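Local coordinates for putative ABC transporter amino acid-binding protein (Sinorhizobium meliloti, PDB 2Q88) that binds the compatible solute ectoine between its two lobes, and probably delivers it to an ABC transporter for uptake in osmoprotection, at residues G13-A18 against E44-L49; P23-V28 against Y238-K243; P84-C87 against A91-Q94; K114-I119 against V169-V174; M161-R166 against A184-V189. All blocks are in the same frame, centred on the assembly; numbering follows the deposited sequence.

Interaction 1. Residues G13-A18 against E44-L49; sequences GFARIA and EIFKRL
Phe-46 holds its CG anti to its own carbonyl carbon (chi1 -84°), which carries the ring from helix 37-48 toward the strand, and chi2 of -61° turns one broad face of it to Ala-15 of strand 14-19. The methyl of Ala-15 points toward that face. Its CB stands 3.7 Å from the centroid of the Phe-46 ring and only 11° off the ring normal, a CH-pi contact made over the middle of the ring; the closest single atom is Phe-46 CZ, also 3.7 Å from Ala-15 CB. Two residues further along the strand, on the same side of it, Ile-17 reaches the ring obliquely with its CG2 branch, 4.4 Å from Phe-46 CE2, a looser apolar touch. This is how a helix lies on the parallel sheet of the alpha/beta lobe in a periplasmic-type solute-binding protein: Ala-15 and Ile-17 point toward the helix, while their backbone bonds to the neighbouring strand 53-58. Val-54 of that strand, Val-51 and Leu-9 of helix 5-12 also pack on Phe-46, so the ring is buried among apolar groups. On the helix, away from the strand, Arg-48 NE makes a salt bridge to Glu-44 OE1 at 2.8 Å, one turn back, using the anti lone pair of the carboxylate oxygen.

Interaction 2. Residues P23-V28 against Y238-K243; sequences PPFTAV and YGFSAK. With 4CS ((4S)-2-methyl-1,4,5,6-tetrahydropyrimidine-4-carboxylic acid), chain F.
The Phe-25 ring is filled on both faces: the ectoine methyl CAA sits over the centre of one, 3.5 Å from Phe-25 CD2, and Phe-240 CZ presses on the opposite one, nearer the rim. The two rings form a T-shaped pair, with the edge of Phe-240 directed at the face of Phe-25, centroids 5.0 Å apart and planes at 77°; Phe-25 CE2 lies 3.6 Å from Phe-240 CE2 and as near to CZ. Phe-25 is thus a wall of the ectoine pocket, backed by Phe-240 from near the C-terminus. Pro-24, preceded by a cis peptide, places CB 3.8 Å from Tyr-238 CD1 and CG 4.0 Å from Phe-240 CE1. Replacing Phe-25 by an alanine would probably leave the ligand methyl without its aromatic partner and the Phe-240 edge without a face to rest on. Leu-175 of helix 174-184 touches Pro-24 and Phe-240, Ala-37 of helix 37-48 lies against Tyr-238 and Phe-240, and Ile-235 of helix 230-235 also meets Phe-240.

Interaction 3. Residues P84-C87 against A91-Q94; sequences PERC and AYSQ. With 4CS ((4S)-2-methyl-1,4,5,6-tetrahydropyrimidine-4-carboxylic acid), chain F.
The carboxylate-binding corner of the ectoine pocket is built here, where Arg-86 of the short helix 84-87 packs against Tyr-92 of strand 91-92. A guanidinium paired with the ligand carboxylate is a familiar feature of family 3 solute-binding proteins. Arg-86 runs extended from CG to NE, and its NH1 donates to ectoine OXT while NH2 donates to ectoine O, each at 2.8 Å. With N-H...O angles of 164° and 170°, the two are nearly straight and make a bidentate pair of hydrogen bonds that should fix the rotation of the carboxylate. NH1 also donates to the carbonyl O of Phe-81, which helps to hold the guanidinium in place. Tyr-92 lies against the aliphatic stem of the arginine: its OH lies 3.7 Å from Arg-86 CD, CB of Arg-86 comes up at the ring edge, and the hydroxyl is itself bonded to the carbonyl O of Leu-80. Beside it, the Cys-87 sulfur, joined in a disulfide to Cys-254, meets the ring obliquely at Tyr-92 CD2, 3.8 Å away. A water links the two backbones, donating a hydrogen bond to Cys-87 O at 3.2 Å and accepting one from Tyr-92 N at 3.0 Å.

Interaction 4. Residues K114-I119 against V169-V174; sequences KSYKDI and VYSLPV. With 4CS ((4S)-2-methyl-1,4,5,6-tetrahydropyrimidine-4-carboxylic acid), chain F.
Tyr-116 and Ser-171 meet hydroxyl to hydroxyl, Tyr-116 OH donating to Ser-171 OG over 2.7 Å from a ring that the serine oxygen approaches obliquely. Ser-171 holds OG anti to its backbone N (chi1 -173°), which aims it across at the tyrosine, and the same OG bonds to the carbonyl O of Ala-102, so this buried oxygen has two partners. Nearer the start of the strand, Ile-119 and Val-169 approach at a slant and touch through Ile-119 CD1 and Val-169 CG1, 3.8 Å apart. A phenylalanine in place of Tyr-116 would probably keep much of the packing but leave Ser-171 OG without its donor. The helix start is fixed by a capping box: Asp-118 N donates to Ser-115 OG at 3.2 Å, and Asp-118 OD2 in turn accepts from Lys-114 N and, weakly, from Ser-115 N. Helix 116-121 thus packs on strand 169-173 of the second lobe's mixed sheet; the same segment goes on to Pro-173, whose CD lies 3.4 Å from ectoine NAG, as part of the ligand pocket.

Interaction 5. Residues M161-R166 against A184-V189; sequences MLQDGR and ANDPNV
Gln-163 and Asp-186 meet from opposite directions, the amide NE2 donating to Asp-186 OD2 at 2.8 Å. The bond is weak, its N-H...O angle just 122°, so the hydrogen points well off the oxygen; the amide and carboxylate planes stand 55° apart. The glutamine chain runs extended beyond CG, which carries the amide out from helix 155-164 to the loop. Next to this polar link lies an apolar one: Leu-162 CD1 sits 4.0 Å from Val-189 CG1 and equally near CG2, nestling against both branches of the valine, with Gln-163 CG more loosely by CG2. The second shell explains how Asp-186 is posed. Its other oxygen, OD1, accepts from Asn-188 N at 2.9 Å in an Asx turn, the N-H approaching from above the carboxylate plane, 43° out of it. The same residues make a type I beta turn, closed by Val-189 N to Asp-186 O, that leads from helix 174-184 into strand 189-192. On the other side, helix 155-164 ends in a Schellman motif at Gly-165, with Arg-166 N bonded to Met-161 O over 2.8 Å and Gly-165 N to Leu-162 O. Further out, Asn-188 shares a backbone hydrogen bond with Lys-107, next to the end of strand 98-106.

Overall arrangement
Ectoine lies among interactions 2, 3 and 4, each of which touches it, whereas interactions 1 and 5 lie towards opposite ends of the molecule, their centres about 38 Å apart. Interaction 1 belongs to the lobe of the three-stranded parallel sheet; interactions 4 and 5 share the other lobe, with its mixed sheet: helix 155-164 and strand 169-173 follow each other in the chain, and Leu-162 touches Val-169. Along the chain, interaction 2 joins segment 23-28 to 238-243 and encloses interactions 3, 4 and 5; its segments alternate with those of interaction 1, as do those of 4 with 5. Phe-25 CE1 also packs 3.6 Å from Pro-173 CB, joining pocket walls from both lobes around the bound solute.

Interaction 1. Residues G13-A18 against E44-L49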
# COMPACT_ATOMS: atom_id res chain seq x y z
N GLY A 13 0.98 -12.85 22.46
CA GLY A 13 -0.45 -12.62 22.30
C GLY A 13 -0.82 -11.73 21.13
O GLY A 13 -2.00 -11.55 20.83
N PHE A 14 0.19 -11.13 20.48
CA PHE A 14 -0.04 -10.18 19.37
C PHE A 14 1.17 -10.03 18.48
O PHE A 14 2.31 -10.25 18.91
CB PHE A 14 -0.48 -8.79 19.89
CG PHE A 14 0.55 -8.10 20.76
CD1 PHE A 14 1.51 -7.26 20.19
CD2 PHE A 14 0.55 -8.29 22.14
CE1 PHE A 14 2.47 -6.62 20.99
CE2 PHE A 14 1.50 -7.66 22.94
CZ PHE A 14 2.46 -6.82 22.37
N ALA A 15 0.91 -9.63 17.23
CA ALA A 15 1.93 -9.18 16.29
C ALA A 15 1.83 -7.67 16.14
O ALA A 15 0.74 -7.11 16.13
CB ALA A 15 1.72 -9.84 14.91
N ARG A 16 2.98 -7.01 16.04
CA ARG A 16 3.02 -5.58 15.75
C ARG A 16 3.07 -5.40 14.24
O ARG A 16 3.96 -5.94 13.58
CB ARG A 16 4.25 -4.92 16.36
CG ARG A 16 4.32 -5.00 17.87
CD ARG A 16 5.63 -4.51 18.42
NE ARG A 16 5.69 -4.67 19.87
CZ ARG A 16 5.26 -3.76 20.73
NH1 ARG A 16 4.73 -2.62 20.29
NH2 ARG A 16 5.35 -4.00 22.04
N ILE A 17 2.12 -4.64 13.70
CA ILE A 17 2.04 -4.42 12.25
C ILE A 17 2.20 -2.93 11.91
O ILE A 17 1.81 -2.07 12.70
CB ILE A 17 0.73 -5.02 11.64
CG1 ILE A 17 -0.52 -4.34 12.21
CG2 ILE A 17 0.70 -6.57 11.83
CD1 ILE A 17 -1.88 -4.82 11.62
N ALA A 18 2.76 -2.64 10.75
CA ALA A 18 2.91 -1.26 10.31
C ALA A 18 1.86 -0.98 9.25
O ALA A 18 1.71 -1.77 8.32
CB ALA A 18 4.31 -1.03 9.78
N GLU A 44 -6.67 -12.13 10.34
CA GLU A 44 -7.25 -13.47 10.18
C GLU A 44 -6.17 -14.55 10.13
O GLU A 44 -6.31 -15.59 10.78
CB GLU A 44 -8.18 -13.54 8.96
CG GLU A 44 -8.97 -14.85 8.84
CD GLU A 44 -9.68 -15.26 10.14
OE1 GLU A 44 -9.58 -16.45 10.52
OE2 GLU A 44 -10.34 -14.41 10.79
N ILE A 45 -5.10 -14.32 9.38
CA ILE A 45 -4.01 -15.31 9.33
C ILE A 45 -3.34 -15.47 10.71
O ILE A 45 -3.16 -16.59 11.20
CB ILE A 45 -2.99 -14.95 8.23
CG1 ILE A 45 -3.63 -15.20 6.85
CG2 ILE A 45 -1.70 -15.78 8.39
CD1 ILE A 45 -2.89 -14.64 5.67
N PHE A 46 -2.98 -14.35 11.33
CA PHE A 46 -2.34 -14.42 12.64
C PHE A 46 -3.20 -15.17 13.64
O PHE A 46 -2.68 -15.97 14.42
CB PHE A 46 -1.95 -13.03 13.16
CG PHE A 46 -0.62 -12.55 12.63
CD1 PHE A 46 0.55 -13.26 12.90
CD2 PHE A 46 -0.54 -11.37 11.89
CE1 PHE A 46 1.80 -12.81 12.41
CE2 PHE A 46 0.69 -10.92 11.40
CZ PHE A 46 1.86 -11.64 11.66
N LYS A 47 -4.50 -14.93 13.60
CA LYS A 47 -5.43 -15.66 14.46
C LYS A 47 -5.32 -17.16 14.22
O LYS A 47 -5.25 -17.96 15.17
CB LYS A 47 -6.88 -15.21 14.24
CG LYS A 47 -7.85 -15.88 15.21
CD LYS A 47 -9.31 -15.53 14.97
CE LYS A 47 -10.20 -16.48 15.78
NZ LYS A 47 -11.63 -16.05 15.78
N ARG A 48 -5.27 -17.54 12.94
CA ARG A 48 -5.18 -18.95 12.55
C ARG A 48 -3.86 -19.56 12.99
O ARG A 48 -3.82 -20.75 13.29
CB ARG A 48 -5.34 -19.10 11.03
CG ARG A 48 -6.78 -18.97 10.60
CD ARG A 48 -6.98 -18.73 9.11
NE ARG A 48 -8.36 -18.32 8.85
CZ ARG A 48 -9.32 -19.13 8.42
NH1 ARG A 48 -9.07 -20.41 8.16
NH2 ARG A 48 -10.53 -18.65 8.23
N LEU A 49 -2.82 -18.74 13.05
CA LEU A 49 -1.51 -19.15 13.56
C LEU A 49 -1.45 -19.15 15.09
O LEU A 49 -0.41 -19.51 15.65
CB LEU A 49 -0.40 -18.26 12.99
CG LEU A 49 -0.19 -18.29 11.47
CD1 LEU A 49 0.86 -17.26 11.01
CD2 LEU A 49 0.20 -19.71 11.08

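Interaction 2. Residues P23-V28 against Y238-K243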
# COMPACT_ATOMS: atom_id res chain seq x y z
N PRO A 23 -7.44 4.19 3.38
CA PRO A 23 -8.53 3.32 2.94
C PRO A 23 -8.55 3.17 1.41
O PRO A 23 -8.30 4.16 0.71
CB PRO A 23 -9.80 4.05 3.43
CG PRO A 23 -9.35 4.99 4.52
CD PRO A 23 -7.90 5.31 4.22
N PRO A 24 -8.91 2.00 0.87
CA PRO A 24 -9.31 0.81 1.62
C PRO A 24 -8.20 -0.20 1.95
O PRO A 24 -8.51 -1.34 2.34
CB PRO A 24 -10.29 0.14 0.66
CG PRO A 24 -9.70 0.43 -0.70
CD PRO A 24 -9.09 1.81 -0.58
N PHE A 25 -6.94 0.19 1.81
CA PHE A 25 -5.82 -0.67 2.19
C PHE A 25 -5.72 -0.82 3.72
O PHE A 25 -5.57 -1.93 4.22
CB PHE A 25 -4.50 -0.13 1.65
CG PHE A 25 -4.42 -0.15 0.14
CD1 PHE A 25 -4.95 0.89 -0.61
CD2 PHE A 25 -3.78 -1.20 -0.52
CE1 PHE A 25 -4.86 0.88 -2.02
CE2 PHE A 25 -3.68 -1.21 -1.92
CZ PHE A 25 -4.22 -0.17 -2.66
N THR A 26 -5.80 0.30 4.43
CA THR A 26 -5.73 0.33 5.90
C THR A 26 -6.63 1.45 6.37
O THR A 26 -6.81 2.45 5.68
CB THR A 26 -4.30 0.64 6.42
OG1 THR A 26 -3.83 1.86 5.83
CG2 THR A 26 -3.27 -0.42 5.96
N ALA A 27 -7.21 1.29 7.56
CA ALA A 27 -8.10 2.31 8.11
C ALA A 27 -8.09 2.15 9.62
O ALA A 27 -7.84 1.06 10.11
CB ALA A 27 -9.51 2.13 7.58
N VAL A 28 -8.35 3.23 10.34
CA VAL A 28 -8.48 3.17 11.79
C VAL A 28 -9.82 3.77 12.21
O VAL A 28 -10.13 4.90 11.85
CB VAL A 28 -7.31 3.87 12.52
CG1 VAL A 28 -7.43 3.72 14.04
CG2 VAL A 28 -5.96 3.32 12.02
N TYR A 238 -13.77 -4.65 -0.15
CA TYR A 238 -12.98 -3.41 -0.19
C TYR A 238 -12.69 -2.93 -1.62
O TYR A 238 -12.16 -1.82 -1.81
CB TYR A 238 -11.66 -3.60 0.55
CG TYR A 238 -11.79 -3.67 2.05
CD1 TYR A 238 -12.05 -2.52 2.80
CD2 TYR A 238 -11.65 -4.88 2.74
CE1 TYR A 238 -12.16 -2.57 4.18
CE2 TYR A 238 -11.75 -4.93 4.13
CZ TYR A 238 -12.01 -3.77 4.84
OH TYR A 238 -12.11 -3.78 6.22
N GLY A 239 -13.00 -3.76 -2.61
CA GLY A 239 -12.86 -3.37 -4.02
C GLY A 239 -11.74 -4.06 -4.76
O GLY A 239 -11.55 -3.84 -5.97
N PHE A 240 -11.01 -4.92 -4.05
CA PHE A 240 -9.88 -5.63 -4.64
C PHE A 240 -10.31 -6.86 -5.45
O PHE A 240 -11.40 -7.38 -5.26
CB PHE A 240 -8.89 -6.02 -3.54
CG PHE A 240 -8.21 -4.85 -2.91
CD1 PHE A 240 -8.71 -4.29 -1.74
CD2 PHE A 240 -7.08 -4.29 -3.50
CE1 PHE A 240 -8.09 -3.18 -1.16
CE2 PHE A 240 -6.45 -3.20 -2.93
CZ PHE A 240 -6.95 -2.64 -1.76
N SER A 241 -9.45 -7.29 -6.36
CA SER A 241 -9.72 -8.50 -7.15
C SER A 241 -8.88 -9.65 -6.63
O SER A 241 -7.66 -9.58 -6.62
CB SER A 241 -9.45 -8.25 -8.63
OG SER A 241 -9.44 -9.47 -9.36
N ALA A 242 -9.53 -10.72 -6.19
CA ALA A 242 -8.80 -11.91 -5.75
C ALA A 242 -8.15 -12.61 -6.93
O ALA A 242 -7.06 -13.17 -6.81
CB ALA A 242 -9.72 -12.86 -5.00
N LYS A 243 -8.83 -12.58 -8.08
CA LYS A 243 -8.31 -13.13 -9.33
C LYS A 243 -6.94 -12.54 -9.68
O LYS A 243 -6.00 -13.27 -9.97
CB LYS A 243 -9.33 -12.88 -10.44
CG LYS A 243 -9.15 -13.69 -11.72
CD LYS A 243 -10.06 -13.10 -12.82
CE LYS A 243 -9.85 -13.73 -14.19
NZ LYS A 243 -10.82 -14.84 -14.48
O 4CS F . 4.49 2.63 -2.05
C 4CS F . 3.47 1.95 -1.94
OXT 4CS F . 3.56 0.74 -1.70
CA 4CS F . 2.10 2.59 -2.13
CB 4CS F . 2.00 3.97 -1.52
CAD 4CS F . 0.61 4.56 -1.80
NAG 4CS F . -0.43 3.63 -1.30
CAI 4CS F . -0.19 2.25 -1.21
CAA 4CS F . -1.28 1.30 -0.68
N 4CS F . 1.05 1.71 -1.59

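Interaction 3. Residues P84-C87 against A91-Q94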
# COMPACT_ATOMS: atom_id res chain seq x y z
N PRO A 84 11.43 -5.03 -7.00
CA PRO A 84 12.77 -5.62 -6.86
C PRO A 84 13.54 -5.07 -5.65
O PRO A 84 13.96 -5.84 -4.79
CB PRO A 84 13.43 -5.26 -8.18
CG PRO A 84 12.29 -5.32 -9.17
CD PRO A 84 11.10 -4.74 -8.41
N GLU A 85 13.68 -3.74 -5.56
CA GLU A 85 14.38 -3.07 -4.45
C GLU A 85 13.85 -3.40 -3.07
O GLU A 85 14.61 -3.56 -2.12
CB GLU A 85 14.38 -1.55 -4.62
CG GLU A 85 13.13 -1.01 -5.31
CD GLU A 85 13.30 -1.00 -6.82
OE1 GLU A 85 12.68 -1.84 -7.49
OE2 GLU A 85 14.08 -0.16 -7.32
N ARG A 86 12.52 -3.45 -2.95
CA ARG A 86 11.88 -3.78 -1.69
C ARG A 86 12.03 -5.26 -1.39
O ARG A 86 12.26 -5.65 -0.26
CB ARG A 86 10.41 -3.40 -1.71
CG ARG A 86 10.14 -1.92 -1.87
CD ARG A 86 8.64 -1.60 -1.90
NE ARG A 86 8.39 -0.16 -1.91
CZ ARG A 86 7.20 0.40 -1.97
NH1 ARG A 86 6.10 -0.35 -2.05
NH2 ARG A 86 7.09 1.73 -1.94
N CYS A 87 11.88 -6.08 -2.43
CA CYS A 87 12.02 -7.54 -2.32
C CYS A 87 13.40 -7.95 -1.80
O CYS A 87 13.52 -8.96 -1.11
CB CYS A 87 11.73 -8.20 -3.67
SG CYS A 87 10.00 -7.98 -4.16
N ALA A 91 11.33 -10.03 3.50
CA ALA A 91 10.77 -11.31 3.08
C ALA A 91 9.25 -11.15 2.92
O ALA A 91 8.53 -11.09 3.91
CB ALA A 91 11.09 -12.38 4.10
N TYR A 92 8.81 -11.08 1.67
CA TYR A 92 7.40 -10.89 1.32
C TYR A 92 6.64 -12.20 1.31
O TYR A 92 7.19 -13.25 0.95
CB TYR A 92 7.29 -10.29 -0.08
CG TYR A 92 7.22 -8.78 -0.15
CD1 TYR A 92 6.12 -8.08 0.33
CD2 TYR A 92 8.24 -8.06 -0.77
CE1 TYR A 92 6.05 -6.69 0.24
CE2 TYR A 92 8.18 -6.67 -0.87
CZ TYR A 92 7.10 -5.99 -0.36
OH TYR A 92 7.04 -4.63 -0.47
N SER A 93 5.37 -12.13 1.69
CA SER A 93 4.44 -13.21 1.44
C SER A 93 4.11 -13.23 -0.05
O SER A 93 4.59 -12.41 -0.81
CB SER A 93 3.14 -12.96 2.20
OG SER A 93 2.43 -11.90 1.59
N GLN A 94 3.26 -14.18 -0.45
CA GLN A 94 2.68 -14.19 -1.79
C GLN A 94 1.71 -13.00 -1.94
O GLN A 94 1.37 -12.37 -0.94
CB GLN A 94 1.99 -15.55 -2.02
CG GLN A 94 3.00 -16.72 -2.19
CD GLN A 94 3.95 -16.54 -3.37
OE1 GLN A 94 3.57 -16.01 -4.42
NE2 GLN A 94 5.18 -17.00 -3.21
O 4CS F . 4.49 2.63 -2.05
C 4CS F . 3.47 1.95 -1.94
OXT 4CS F . 3.56 0.74 -1.70
CA 4CS F . 2.10 2.59 -2.13
CB 4CS F . 2.00 3.97 -1.52
CAD 4CS F . 0.61 4.56 -1.80
NAG 4CS F . -0.43 3.63 -1.30
CAI 4CS F . -0.19 2.25 -1.21
CAA 4CS F . -1.28 1.30 -0.68
N 4CS F . 1.05 1.71 -1.59
O HOH W 1 10.91 -10.69 -0.48

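Interaction 4. Residues K114-I119 against V169-V174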
# COMPACT_ATOMS: atom_id res chain seq x y z
N LYS A 114 -1.96 13.17 -17.85
CA LYS A 114 -2.50 11.81 -17.97
C LYS A 114 -1.45 10.73 -17.62
O LYS A 114 -1.79 9.56 -17.42
CB LYS A 114 -3.03 11.55 -19.39
CG LYS A 114 -4.09 12.53 -19.88
CD LYS A 114 -4.36 12.32 -21.36
CE LYS A 114 -5.28 13.40 -21.95
NZ LYS A 114 -5.50 13.18 -23.42
N SER A 115 -0.18 11.13 -17.57
CA SER A 115 0.92 10.22 -17.28
C SER A 115 1.95 10.95 -16.42
O SER A 115 1.91 12.17 -16.31
CB SER A 115 1.58 9.76 -18.59
OG SER A 115 2.28 10.81 -19.24
N TYR A 116 2.88 10.20 -15.82
CA TYR A 116 3.92 10.85 -15.02
C TYR A 116 4.87 11.65 -15.89
O TYR A 116 5.46 12.63 -15.43
CB TYR A 116 4.69 9.84 -14.17
CG TYR A 116 3.87 9.27 -13.04
CD1 TYR A 116 3.30 8.00 -13.14
CD2 TYR A 116 3.66 10.00 -11.86
CE1 TYR A 116 2.55 7.45 -12.09
CE2 TYR A 116 2.90 9.45 -10.79
CZ TYR A 116 2.33 8.18 -10.93
OH TYR A 116 1.57 7.62 -9.90
N LYS A 117 4.98 11.25 -17.16
CA LYS A 117 5.76 11.99 -18.16
C LYS A 117 5.17 13.37 -18.41
O LYS A 117 5.91 14.34 -18.55
CB LYS A 117 5.83 11.20 -19.47
CG LYS A 117 6.84 11.74 -20.47
CD LYS A 117 6.94 10.81 -21.66
CE LYS A 117 5.81 11.07 -22.65
NZ LYS A 117 5.91 12.43 -23.25
N ASP A 118 3.85 13.46 -18.45
CA ASP A 118 3.16 14.73 -18.66
C ASP A 118 3.53 15.74 -17.58
O ASP A 118 3.67 16.94 -17.85
CB ASP A 118 1.66 14.51 -18.69
CG ASP A 118 1.18 13.88 -19.98
OD1 ASP A 118 1.91 13.95 -20.98
OD2 ASP A 118 0.08 13.30 -20.09
N ILE A 119 3.71 15.25 -16.36
CA ILE A 119 4.10 16.08 -15.23
C ILE A 119 5.54 16.51 -15.37
O ILE A 119 5.87 17.67 -15.10
CB ILE A 119 3.90 15.33 -13.89
CG1 ILE A 119 2.45 14.85 -13.75
CG2 ILE A 119 4.26 16.25 -12.71
CD1 ILE A 119 2.27 13.83 -12.63
N VAL A 169 -1.60 17.80 -8.99
CA VAL A 169 -2.06 16.42 -9.06
C VAL A 169 -1.69 15.74 -7.76
O VAL A 169 -0.63 16.00 -7.20
CB VAL A 169 -1.45 15.67 -10.29
CG1 VAL A 169 0.04 15.90 -10.41
CG2 VAL A 169 -1.71 14.18 -10.23
N TYR A 170 -2.56 14.87 -7.27
CA TYR A 170 -2.23 14.02 -6.13
C TYR A 170 -2.39 12.57 -6.57
O TYR A 170 -3.41 12.20 -7.15
CB TYR A 170 -3.14 14.36 -4.95
CG TYR A 170 -2.97 13.49 -3.71
CD1 TYR A 170 -1.71 13.28 -3.15
CD2 TYR A 170 -4.07 12.92 -3.08
CE1 TYR A 170 -1.56 12.50 -1.99
CE2 TYR A 170 -3.94 12.14 -1.95
CZ TYR A 170 -2.69 11.93 -1.41
OH TYR A 170 -2.57 11.17 -0.26
N SER A 171 -1.37 11.76 -6.32
CA SER A 171 -1.36 10.40 -6.82
C SER A 171 -1.36 9.37 -5.70
O SER A 171 -0.53 9.45 -4.79
CB SER A 171 -0.17 10.19 -7.74
OG SER A 171 -0.23 8.92 -8.37
N LEU A 172 -2.31 8.43 -5.78
CA LEU A 172 -2.43 7.26 -4.91
C LEU A 172 -2.97 6.12 -5.78
O LEU A 172 -3.33 6.37 -6.94
CB LEU A 172 -3.44 7.52 -3.78
CG LEU A 172 -3.05 8.41 -2.60
CD1 LEU A 172 -4.16 8.43 -1.59
CD2 LEU A 172 -1.76 7.95 -1.97
N PRO A 173 -3.01 4.89 -5.27
CA PRO A 173 -3.73 3.81 -5.95
C PRO A 173 -5.18 4.16 -6.26
O PRO A 173 -5.82 4.89 -5.51
CB PRO A 173 -3.65 2.66 -4.93
CG PRO A 173 -2.38 2.91 -4.22
CD PRO A 173 -2.38 4.41 -4.02
N VAL A 174 -5.67 3.68 -7.41
CA VAL A 174 -7.05 3.88 -7.86
C VAL A 174 -8.08 3.75 -6.73
O VAL A 174 -8.90 4.64 -6.53
CB VAL A 174 -7.39 2.89 -9.00
CG1 VAL A 174 -8.87 2.94 -9.37
CG2 VAL A 174 -6.51 3.19 -10.22
O 4CS F . 4.49 2.63 -2.05
C 4CS F . 3.47 1.95 -1.94
OXT 4CS F . 3.56 0.74 -1.70
CA 4CS F . 2.10 2.59 -2.13
CB 4CS F . 2.00 3.97 -1.52
CAD 4CS F . 0.61 4.56 -1.80
NAG 4CS F . -0.43 3.63 -1.30
CAI 4CS F . -0.19 2.25 -1.21
CAA 4CS F . -1.28 1.30 -0.68
N 4CS F . 1.05 1.71 -1.59

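Interaction 5. Residues M161-R166 against A184-V189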
# COMPACT_ATOMS: atom_id res chain seq x y z
N MET A 161 -4.35 20.13 -0.34
CA MET A 161 -3.28 20.76 -1.13
C MET A 161 -3.68 20.99 -2.59
O MET A 161 -3.31 22.00 -3.18
CB MET A 161 -2.02 19.92 -1.10
CG MET A 161 -1.01 20.37 -0.11
SD MET A 161 0.42 19.30 -0.21
CE MET A 161 0.37 18.56 1.43
N LEU A 162 -4.39 20.02 -3.15
CA LEU A 162 -4.92 20.09 -4.51
C LEU A 162 -5.96 21.21 -4.60
O LEU A 162 -5.88 22.05 -5.49
CB LEU A 162 -5.58 18.75 -4.85
CG LEU A 162 -5.52 18.10 -6.22
CD1 LEU A 162 -6.85 17.40 -6.47
CD2 LEU A 162 -5.20 19.08 -7.36
N GLN A 163 -6.92 21.20 -3.69
CA GLN A 163 -7.93 22.25 -3.58
C GLN A 163 -7.33 23.65 -3.41
O GLN A 163 -7.79 24.61 -4.04
CB GLN A 163 -8.89 21.95 -2.42
CG GLN A 163 -9.78 20.72 -2.62
CD GLN A 163 -10.47 20.24 -1.34
OE1 GLN A 163 -10.14 20.69 -0.24
NE2 GLN A 163 -11.43 19.33 -1.48
N ASP A 164 -6.31 23.77 -2.56
CA ASP A 164 -5.64 25.04 -2.29
C ASP A 164 -4.74 25.54 -3.41
O ASP A 164 -4.37 26.71 -3.42
CB ASP A 164 -4.79 24.94 -1.02
CG ASP A 164 -5.62 25.01 0.24
OD1 ASP A 164 -6.86 25.14 0.13
OD2 ASP A 164 -5.12 24.95 1.38
N GLY A 165 -4.37 24.65 -4.32
CA GLY A 165 -3.43 24.98 -5.39
C GLY A 165 -1.96 24.83 -5.07
O GLY A 165 -1.12 25.38 -5.78
N ARG A 166 -1.63 24.10 -4.01
CA ARG A 166 -0.23 23.84 -3.66
C ARG A 166 0.37 22.71 -4.52
O ARG A 166 1.60 22.63 -4.70
CB ARG A 166 -0.08 23.54 -2.16
CG ARG A 166 -0.56 24.69 -1.25
CD ARG A 166 0.12 26.02 -1.53
NE ARG A 166 -0.55 27.16 -0.89
CZ ARG A 166 -0.07 28.40 -0.88
NH1 ARG A 166 1.09 28.67 -1.46
NH2 ARG A 166 -0.75 29.37 -0.27
N ALA A 184 -15.06 13.26 -0.15
CA ALA A 184 -14.67 14.67 -0.10
C ALA A 184 -15.81 15.61 -0.42
O ALA A 184 -15.89 16.72 0.13
CB ALA A 184 -13.55 14.93 -1.04
N ASN A 185 -16.69 15.18 -1.33
CA ASN A 185 -17.77 16.01 -1.83
C ASN A 185 -17.23 17.32 -2.42
O ASN A 185 -17.59 18.42 -1.98
CB ASN A 185 -18.80 16.27 -0.73
CG ASN A 185 -20.17 16.61 -1.27
OD1 ASN A 185 -20.35 17.61 -1.97
ND2 ASN A 185 -21.15 15.77 -0.95
N ASP A 186 -16.33 17.19 -3.39
CA ASP A 186 -15.75 18.34 -4.08
C ASP A 186 -15.91 18.22 -5.59
O ASP A 186 -15.19 17.44 -6.24
CB ASP A 186 -14.27 18.50 -3.72
CG ASP A 186 -13.67 19.81 -4.21
OD1 ASP A 186 -14.30 20.52 -5.02
OD2 ASP A 186 -12.56 20.22 -3.84
N PRO A 187 -16.82 19.01 -6.16
CA PRO A 187 -17.10 18.97 -7.60
C PRO A 187 -15.94 19.49 -8.45
O PRO A 187 -15.89 19.24 -9.65
CB PRO A 187 -18.32 19.89 -7.73
CG PRO A 187 -18.19 20.84 -6.59
CD PRO A 187 -17.64 20.01 -5.46
N ASN A 188 -15.01 20.21 -7.83
CA ASN A 188 -13.88 20.80 -8.54
C ASN A 188 -12.65 19.89 -8.62
O ASN A 188 -11.61 20.29 -9.13
CB ASN A 188 -13.53 22.16 -7.93
CG ASN A 188 -14.67 23.15 -8.07
OD1 ASN A 188 -15.30 23.53 -7.08
ND2 ASN A 188 -14.95 23.56 -9.30
N VAL A 189 -12.81 18.66 -8.12
CA VAL A 189 -11.78 17.63 -8.19
C VAL A 189 -12.25 16.49 -9.10
O VAL A 189 -13.44 16.14 -9.12
CB VAL A 189 -11.41 17.08 -6.78
CG1 VAL A 189 -10.51 15.87 -6.88
CG2 VAL A 189 -10.75 18.16 -5.94